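PDB 3DLJ: beta-Ala-His dipeptidase from Homo sapiens, which hydrolyses Xaa-His dipeptides, carnosine and anserine above all, as a secreted metallopeptidase of the M20 family that binds two zinc ions per subunit. Local coordinates for residues 18-23 with 155-160; 108-113 with 176-181. All blocks are in the same frame, centred on the assembly; numbering follows the deposited sequence.

Interaction 1 of 2, residues 18-23 with 155-160; sequences QYIDLH and VSAFRA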
ATOM      1  N   GLN A  18      21.881  20.887  -3.091  1.00 32.65           N
ATOM      2  CA  GLN A  18      23.239  20.735  -2.572  1.00 33.23           C
ATOM      3  C   GLN A  18      23.200  20.140  -1.167  1.00 31.65           C
ATOM      4  O   GLN A  18      23.933  19.208  -0.887  1.00 32.18           O
ATOM      5  CB  GLN A  18      23.999  22.077  -2.515  1.00 32.47           C
ATOM      6  CG  GLN A  18      24.253  22.790  -3.831  1.00 35.57           C
ATOM      7  CD  GLN A  18      24.798  24.245  -3.644  1.00 35.59           C
ATOM      8  OE1 GLN A  18      25.423  24.587  -2.608  1.00 38.12           O
ATOM      9  NE2 GLN A  18      24.570  25.086  -4.648  1.00 35.14           N
ATOM     10  N   TYR A  19      22.363  20.707  -0.291  1.00 31.17           N
ATOM     11  CA  TYR A  19      22.171  20.227   1.099  1.00 30.61           C
ATOM     12  C   TYR A  19      21.809  18.737   1.132  1.00 30.21           C
ATOM     13  O   TYR A  19      22.443  17.944   1.826  1.00 30.78           O
ATOM     14  CB  TYR A  19      21.109  21.078   1.840  1.00 30.55           C
ATOM     15  CG  TYR A  19      20.934  20.750   3.312  1.00 29.79           C
ATOM     16  CD1 TYR A  19      21.562  21.507   4.314  1.00 30.24           C
ATOM     17  CD2 TYR A  19      20.150  19.667   3.704  1.00 28.65           C
ATOM     18  CE1 TYR A  19      21.394  21.187   5.685  1.00 29.72           C
ATOM     19  CE2 TYR A  19      19.986  19.339   5.029  1.00 29.45           C
ATOM     20  CZ  TYR A  19      20.605  20.090   6.020  1.00 30.88           C
ATOM     21  OH  TYR A  19      20.393  19.692   7.330  1.00 31.94           O
ATOM     22  N   ILE A  20      20.794  18.368   0.366  1.00 30.53           N
ATOM     23  CA  ILE A  20      20.341  16.976   0.266  1.00 30.73           C
ATOM     24  C   ILE A  20      21.489  16.023  -0.157  1.00 31.63           C
ATOM     25  O   ILE A  20      21.668  14.985   0.466  1.00 31.88           O
ATOM     26  CB  ILE A  20      19.059  16.845  -0.629  1.00 30.50           C
ATOM     27  CG1 ILE A  20      17.862  17.548   0.034  1.00 30.24           C
ATOM     28  CG2 ILE A  20      18.716  15.388  -0.871  1.00 30.63           C
ATOM     29  CD1 ILE A  20      16.693  18.011  -0.943  1.00 28.10           C
ATOM     30  N   ASP A  21      22.285  16.399  -1.169  1.00 32.78           N
ATOM     31  CA  ASP A  21      23.458  15.594  -1.576  1.00 33.50           C
ATOM     32  C   ASP A  21      24.533  15.485  -0.513  1.00 33.34           C
ATOM     33  O   ASP A  21      25.088  14.406  -0.333  1.00 33.65           O
ATOM     34  CB  ASP A  21      24.107  16.106  -2.868  1.00 34.38           C
ATOM     35  CG  ASP A  21      23.303  15.771  -4.121  1.00 36.93           C
ATOM     36  OD1 ASP A  21      22.582  14.727  -4.195  1.00 39.08           O
ATOM     37  OD2 ASP A  21      23.412  16.585  -5.051  1.00 39.86           O
ATOM     38  N   LEU A  22      24.845  16.589   0.172  1.00 33.54           N
ATOM     39  CA  LEU A  22      25.781  16.559   1.325  1.00 33.26           C
ATOM     40  C   LEU A  22      25.273  15.797   2.559  1.00 33.07           C
ATOM     41  O   LEU A  22      26.078  15.240   3.302  1.00 32.98           O
ATOM     42  CB  LEU A  22      26.170  17.972   1.761  1.00 33.55           C
ATOM     43  CG  LEU A  22      27.048  18.812   0.807  1.00 36.48           C
ATOM     44  CD1 LEU A  22      27.000  20.321   1.136  1.00 35.08           C
ATOM     45  CD2 LEU A  22      28.503  18.276   0.790  1.00 37.28           C
ATOM     46  N   HIS A  23      23.961  15.801   2.816  1.00 32.49           N
ATOM     47  CA  HIS A  23      23.443  15.149   4.043  1.00 32.20           C
ATOM     48  C   HIS A  23      22.847  13.784   3.801  1.00 32.14           C
ATOM     49  O   HIS A  23      22.187  13.237   4.680  1.00 32.48           O
ATOM     50  CB  HIS A  23      22.449  16.057   4.770  1.00 31.34           C
ATOM     51  CG  HIS A  23      23.103  17.262   5.360  1.00 32.46           C
ATOM     52  ND1 HIS A  23      23.474  18.358   4.596  1.00 32.61           N
ATOM     53  CD2 HIS A  23      23.519  17.519   6.621  1.00 29.99           C
ATOM     54  CE1 HIS A  23      24.072  19.242   5.373  1.00 30.18           C
ATOM     55  NE2 HIS A  23      24.109  18.761   6.603  1.00 32.22           N
ATOM     56  N   VAL A 155      11.777  19.022   3.872  1.00 29.20           N
ATOM     57  CA  VAL A 155      11.412  20.134   4.758  1.00 29.73           C
ATOM     58  C   VAL A 155      12.597  20.578   5.604  1.00 30.16           C
ATOM     59  O   VAL A 155      12.838  21.771   5.762  1.00 31.08           O
ATOM     60  CB  VAL A 155      10.227  19.778   5.705  1.00 29.75           C
ATOM     61  CG1 VAL A 155      10.037  20.880   6.742  1.00 30.80           C
ATOM     62  CG2 VAL A 155       8.948  19.590   4.927  1.00 28.62           C
ATOM     63  N   SER A 156      13.341  19.611   6.132  1.00 30.43           N
ATOM     64  CA  SER A 156      14.486  19.873   6.995  1.00 30.45           C
ATOM     65  C   SER A 156      15.652  20.567   6.260  1.00 30.54           C
ATOM     66  O   SER A 156      16.477  21.210   6.902  1.00 30.74           O
ATOM     67  CB  SER A 156      14.942  18.580   7.672  1.00 30.42           C
ATOM     68  OG  SER A 156      15.854  17.881   6.835  1.00 32.52           O
ATOM     69  N   ALA A 157      15.703  20.465   4.928  1.00 30.48           N
ATOM     70  CA  ALA A 157      16.679  21.204   4.125  1.00 30.71           C
ATOM     71  C   ALA A 157      16.391  22.712   4.049  1.00 30.95           C
ATOM     72  O   ALA A 157      17.304  23.505   4.231  1.00 31.60           O
ATOM     73  CB  ALA A 157      16.802  20.608   2.733  1.00 30.78           C
ATOM     74  N   PHE A 158      15.138  23.101   3.773  1.00 30.92           N
ATOM     75  CA  PHE A 158      14.694  24.508   3.825  1.00 30.40           C
ATOM     76  C   PHE A 158      14.863  25.082   5.243  1.00 30.70           C
ATOM     77  O   PHE A 158      15.261  26.223   5.417  1.00 30.93           O
ATOM     78  CB  PHE A 158      13.215  24.651   3.416  1.00 29.48           C
ATOM     79  CG  PHE A 158      12.938  24.446   1.946  1.00 29.29           C
ATOM     80  CD1 PHE A 158      12.790  23.173   1.420  1.00 29.46           C
ATOM     81  CD2 PHE A 158      12.770  25.540   1.094  1.00 28.74           C
ATOM     82  CE1 PHE A 158      12.520  22.982   0.068  1.00 27.57           C
ATOM     83  CE2 PHE A 158      12.505  25.347  -0.257  1.00 29.38           C
ATOM     84  CZ  PHE A 158      12.372  24.050  -0.760  1.00 28.51           C
ATOM     85  N   ARG A 159      14.553  24.279   6.250  1.00 31.25           N
ATOM     86  CA  ARG A 159      14.657  24.704   7.646  1.00 32.11           C
ATOM     87  C   ARG A 159      16.111  24.943   8.104  1.00 32.19           C
ATOM     88  O   ARG A 159      16.424  25.978   8.703  1.00 31.90           O
ATOM     89  CB  ARG A 159      13.935  23.695   8.562  1.00 32.18           C
ATOM     90  CG  ARG A 159      12.399  23.578   8.320  1.00 34.46           C
ATOM     91  CD  ARG A 159      11.612  24.847   8.733  1.00 36.81           C
ATOM     92  NE  ARG A 159      11.811  25.126  10.151  1.00 39.99           N
ATOM     93  CZ  ARG A 159      11.954  26.336  10.682  1.00 42.84           C
ATOM     94  NH1 ARG A 159      11.916  27.420   9.907  1.00 45.48           N
ATOM     95  NH2 ARG A 159      12.160  26.462  11.993  1.00 42.19           N
ATOM     96  N   ALA A 160      16.987  23.974   7.837  1.00 32.48           N
ATOM     97  CA  ALA A 160      18.418  24.110   8.125  1.00 32.23           C
ATOM     98  C   ALA A 160      19.033  25.348   7.441  1.00 32.24           C
ATOM     99  O   ALA A 160      19.842  26.046   8.037  1.00 32.60           O
ATOM    100  CB  ALA A 160      19.151  22.859   7.717  1.00 31.66           C
TER
HETATM  101  O   HOH W   1      18.507  17.892   8.092  1.00 29.70           O

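Interaction 2 of 2, residues 108-113 with 176-181; sequences YGHLDV and MEEAGS. With ZN (zinc ion), chain D; ZN (zinc ion), chain C.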
ATOM      1  N   TYR A 108       0.063  12.765   3.923  1.00 31.25           N
ATOM      2  CA  TYR A 108      -0.366  11.602   4.692  1.00 31.75           C
ATOM      3  C   TYR A 108       0.696  10.502   4.559  1.00 31.89           C
ATOM      4  O   TYR A 108       1.146  10.184   3.444  1.00 31.88           O
ATOM      5  CB  TYR A 108      -1.763  11.060   4.254  1.00 31.75           C
ATOM      6  CG  TYR A 108      -1.968   9.638   4.752  1.00 32.33           C
ATOM      7  CD1 TYR A 108      -2.527   9.377   6.025  1.00 32.65           C
ATOM      8  CD2 TYR A 108      -1.517   8.557   4.006  1.00 28.95           C
ATOM      9  CE1 TYR A 108      -2.648   8.057   6.496  1.00 32.41           C
ATOM     10  CE2 TYR A 108      -1.637   7.253   4.468  1.00 30.12           C
ATOM     11  CZ  TYR A 108      -2.185   7.010   5.694  1.00 31.94           C
ATOM     12  OH  TYR A 108      -2.279   5.706   6.105  1.00 34.58           O
ATOM     13  N   GLY A 109       1.093   9.916   5.689  1.00 31.25           N
ATOM     14  CA  GLY A 109       1.908   8.688   5.639  1.00 31.32           C
ATOM     15  C   GLY A 109       1.606   7.760   6.794  1.00 30.57           C
ATOM     16  O   GLY A 109       0.801   8.098   7.650  1.00 31.47           O
ATOM     17  N   HIS A 110       2.246   6.596   6.827  1.00 30.72           N
ATOM     18  CA  HIS A 110       2.077   5.651   7.958  1.00 30.78           C
ATOM     19  C   HIS A 110       3.415   5.086   8.381  1.00 30.89           C
ATOM     20  O   HIS A 110       4.298   4.856   7.539  1.00 30.93           O
ATOM     21  CB  HIS A 110       1.073   4.519   7.655  1.00 30.00           C
ATOM     22  CG  HIS A 110       1.529   3.546   6.597  1.00 29.64           C
ATOM     23  ND1 HIS A 110       2.246   2.400   6.886  1.00 29.53           N
ATOM     24  CD2 HIS A 110       1.348   3.540   5.254  1.00 26.20           C
ATOM     25  CE1 HIS A 110       2.494   1.736   5.771  1.00 25.97           C
ATOM     26  NE2 HIS A 110       1.959   2.406   4.766  1.00 26.12           N
ATOM     27  N   LEU A 111       3.574   4.901   9.690  1.00 31.26           N
ATOM     28  CA  LEU A 111       4.849   4.423  10.250  1.00 31.81           C
ATOM     29  C   LEU A 111       4.773   3.011  10.846  1.00 32.21           C
ATOM     30  O   LEU A 111       5.750   2.512  11.400  1.00 32.52           O
ATOM     31  CB  LEU A 111       5.422   5.444  11.234  1.00 31.60           C
ATOM     32  CG  LEU A 111       5.895   6.721  10.518  1.00 31.88           C
ATOM     33  CD1 LEU A 111       6.242   7.758  11.553  1.00 32.89           C
ATOM     34  CD2 LEU A 111       7.104   6.455   9.634  1.00 28.18           C
ATOM     35  N   ASP A 112       3.624   2.356  10.676  1.00 32.20           N
ATOM     36  CA  ASP A 112       3.529   0.913  10.898  1.00 32.77           C
ATOM     37  C   ASP A 112       3.946   0.131   9.654  1.00 32.48           C
ATOM     38  O   ASP A 112       3.805   0.610   8.517  1.00 31.74           O
ATOM     39  CB  ASP A 112       2.111   0.492  11.330  1.00 33.09           C
ATOM     40  CG  ASP A 112       1.074   0.785  10.275  1.00 34.59           C
ATOM     41  OD1 ASP A 112       1.064   1.930   9.743  1.00 37.33           O
ATOM     42  OD2 ASP A 112       0.275  -0.131   9.960  1.00 36.16           O
ATOM     43  N   VAL A 113       4.454  -1.080   9.901  1.00 32.16           N
ATOM     44  CA  VAL A 113       4.959  -1.981   8.862  1.00 31.74           C
ATOM     45  C   VAL A 113       4.249  -3.366   8.934  1.00 32.83           C
ATOM     46  O   VAL A 113       3.658  -3.747   9.982  1.00 32.35           O
ATOM     47  CB  VAL A 113       6.518  -2.135   8.962  1.00 31.49           C
ATOM     48  CG1 VAL A 113       7.222  -0.803   8.696  1.00 28.96           C
ATOM     49  CG2 VAL A 113       6.915  -2.664  10.327  1.00 29.66           C
ATOM     50  N   MET A 176      -1.476   2.635  11.908  1.00 36.68           N
ATOM     51  CA  MET A 176      -2.327   1.445  11.707  1.00 37.81           C
ATOM     52  C   MET A 176      -2.740   1.159  10.261  1.00 38.06           C
ATOM     53  O   MET A 176      -3.771   0.518  10.032  1.00 38.76           O
ATOM     54  CB  MET A 176      -3.601   1.521  12.582  1.00 37.70           C
ATOM     55  CG  MET A 176      -3.364   1.488  14.082  1.00 39.79           C
ATOM     56  SD  MET A 176      -2.764  -0.105  14.707  1.00 40.07           S
ATOM     57  CE  MET A 176      -4.255  -1.099  14.527  1.00 37.42           C
ATOM     58  N   GLU A 177      -1.961   1.620   9.283  1.00 38.89           N
ATOM     59  CA  GLU A 177      -2.348   1.481   7.872  1.00 38.73           C
ATOM     60  C   GLU A 177      -2.386   0.032   7.404  1.00 39.47           C
ATOM     61  O   GLU A 177      -3.275  -0.354   6.641  1.00 38.91           O
ATOM     62  CB  GLU A 177      -1.415   2.295   6.989  1.00 39.15           C
ATOM     63  CG  GLU A 177      -1.877   2.494   5.543  1.00 39.52           C
ATOM     64  CD  GLU A 177      -1.507   1.332   4.639  1.00 39.57           C
ATOM     65  OE1 GLU A 177      -2.162   1.187   3.594  1.00 41.16           O
ATOM     66  OE2 GLU A 177      -0.586   0.548   4.980  1.00 39.05           O
ATOM     67  N   GLU A 178      -1.408  -0.758   7.854  1.00 40.27           N
ATOM     68  CA  GLU A 178      -1.319  -2.187   7.530  1.00 41.12           C
ATOM     69  C   GLU A 178      -2.375  -3.051   8.241  1.00 42.16           C
ATOM     70  O   GLU A 178      -2.504  -4.244   7.958  1.00 43.32           O
ATOM     71  CB  GLU A 178       0.078  -2.721   7.845  1.00 40.71           C
ATOM     72  CG  GLU A 178       1.209  -1.946   7.189  1.00 39.50           C
ATOM     73  CD  GLU A 178       1.272  -2.145   5.692  1.00 39.70           C
ATOM     74  OE1 GLU A 178       2.191  -1.577   5.082  1.00 38.27           O
ATOM     75  OE2 GLU A 178       0.433  -2.890   5.113  1.00 40.67           O
ATOM     76  N   ALA A 179      -3.106  -2.447   9.168  1.00 42.42           N
ATOM     77  CA  ALA A 179      -4.186  -3.113   9.866  1.00 42.72           C
ATOM     78  C   ALA A 179      -5.501  -2.324   9.721  1.00 42.64           C
ATOM     79  O   ALA A 179      -6.207  -2.107  10.702  1.00 43.02           O
ATOM     80  CB  ALA A 179      -3.802  -3.299  11.333  1.00 42.28           C
ATOM     81  N   GLY A 180      -5.811  -1.885   8.500  1.00 43.07           N
ATOM     82  CA  GLY A 180      -7.109  -1.268   8.187  1.00 43.57           C
ATOM     83  C   GLY A 180      -7.375   0.157   8.683  1.00 44.27           C
ATOM     84  O   GLY A 180      -8.531   0.596   8.724  1.00 44.10           O
ATOM     85  N   SER A 181      -6.312   0.887   9.045  1.00 44.21           N
ATOM     86  CA  SER A 181      -6.432   2.273   9.543  1.00 44.12           C
ATOM     87  C   SER A 181      -7.494   2.454  10.642  1.00 44.44           C
ATOM     88  O   SER A 181      -8.286   3.400  10.609  1.00 44.14           O
ATOM     89  CB  SER A 181      -6.659   3.248   8.381  1.00 43.64           C
ATOM     90  OG  SER A 181      -5.605   3.138   7.434  1.00 43.20           O
TER
HETATM   91 ZN    ZN D2002       2.040   1.748   2.922  1.00 30.29          ZN
HETATM   92 ZN    ZN C2001       1.739  -1.706   3.068  1.00 34.93          ZN

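Interaction 1 of 2, residues 18-23 with 155-160
The aromatic ring of Y19 lies over the backbone of A157, whose CA sits 4.2 Å from the ring centroid and 28° off the ring normal, a CH-pi contact over the face. A157 CB reaches the same ring at Y19 CD2, 3.6 Å away, while A160, one helical turn on, brings its CB to 3.5 Å from Y19 CE1. With CG anti to the backbone N (chi1 -174°), the ring extends from helix 13-22 to helix 141-160; the axes of 18-22 and 155-160 cross at 111°, 9.9 Å apart at their closest. H23 takes the face opposite A157, ND1 3.4 Å above the Y19 ring plane, and its ND1 bond to Y19 O (3.0 Å) holds the imidazole there. I20 adds its CG1 against A157 CB and also packs on T471 of helix 464-482. At the phenolic end, a water 2.7 Å from Y19 OH donates to S156 OG, which is also hydrogen-bonded to N153 O. Replacing Y19 with an alanine would remove the ring and probably leave A157 and A160 without their aromatic cover, H23 without the ring it lies against and the water without its phenol partner. Direct contacts between the segments are thus apolar with a CH-pi component, and the polar link runs through water.

Interaction 2 of 2, residues 108-113 with 176-181
The dinuclear zinc centre of the M20 peptidases is built here where the end of strand 104-110 meets the loop following strand 168-174. H110 binds one zinc through NE2 at 2.0 Å, and E178 binds the other through OE1 at 2.1 Å. D143 bridges the two metals, with D206 completing the protein ligands of the first and H456 those of the second. E177, next to E178 in sequence, packs over a face of the imidazole: its CB makes a CH-pi contact 3.5 Å from the centroid of the H110 ring, 26° off the normal, and its OE2 lies over a face, displaced toward the rim, with carboxylate and ring planes 24° apart. E177 OE2 is 3.2 Å from H110 NE2, but that nitrogen is committed to zinc and has no hydrogen to share. The bend of the E177 chain at chi2 (-84°) turns its carboxylate along the imidazole; by similarity this residue is the proton acceptor. The sequence from H110 to D112 is the His-x-Asp motif of the family, and D112, an active-site residue by similarity, ties both segments together. Its OD2 accepts from E178 N at 2.8 Å through the syn lone pair, and its OD1 takes a weak bond from E177 N; OD2 is also hydrogen-bonded to S41 OG. Within 108-113, H110 ND1 donates to D112 O at 2.9 Å, nearly in the ring plane, with a weak second bond to D112 OD1, so the imidazole is held in rotation from the side remote from the metal. Y108, its hydroxyl hydrogen-bonded to E174, crosses E177 at about a right angle and brings OH to 3.3 Å from E177 CG. E178 OE2 is hydrogen-bonded by Q114 NE2.

Interaction 1 is a partly buried helix-helix contact about 28 Å from the centre of the chain, whereas interaction 2 is buried, about 9 Å from it. Their centres lie 27 Å apart and their nearest atoms about 11 Å, so they do not touch. Helix 141-160 nevertheless runs by both: its last residues form one side of interaction 1, while its earlier residues N144 and K145 pack on segment 108-113 of interaction 2. The segment pairs bury 181 Å² and 306 Å² respectively. The chemistry follows location: the peripheral pair meets through an aromatic ring and alanines, with a bridging water, and the central pair through carboxylates and an imidazole, beside two zinc ions.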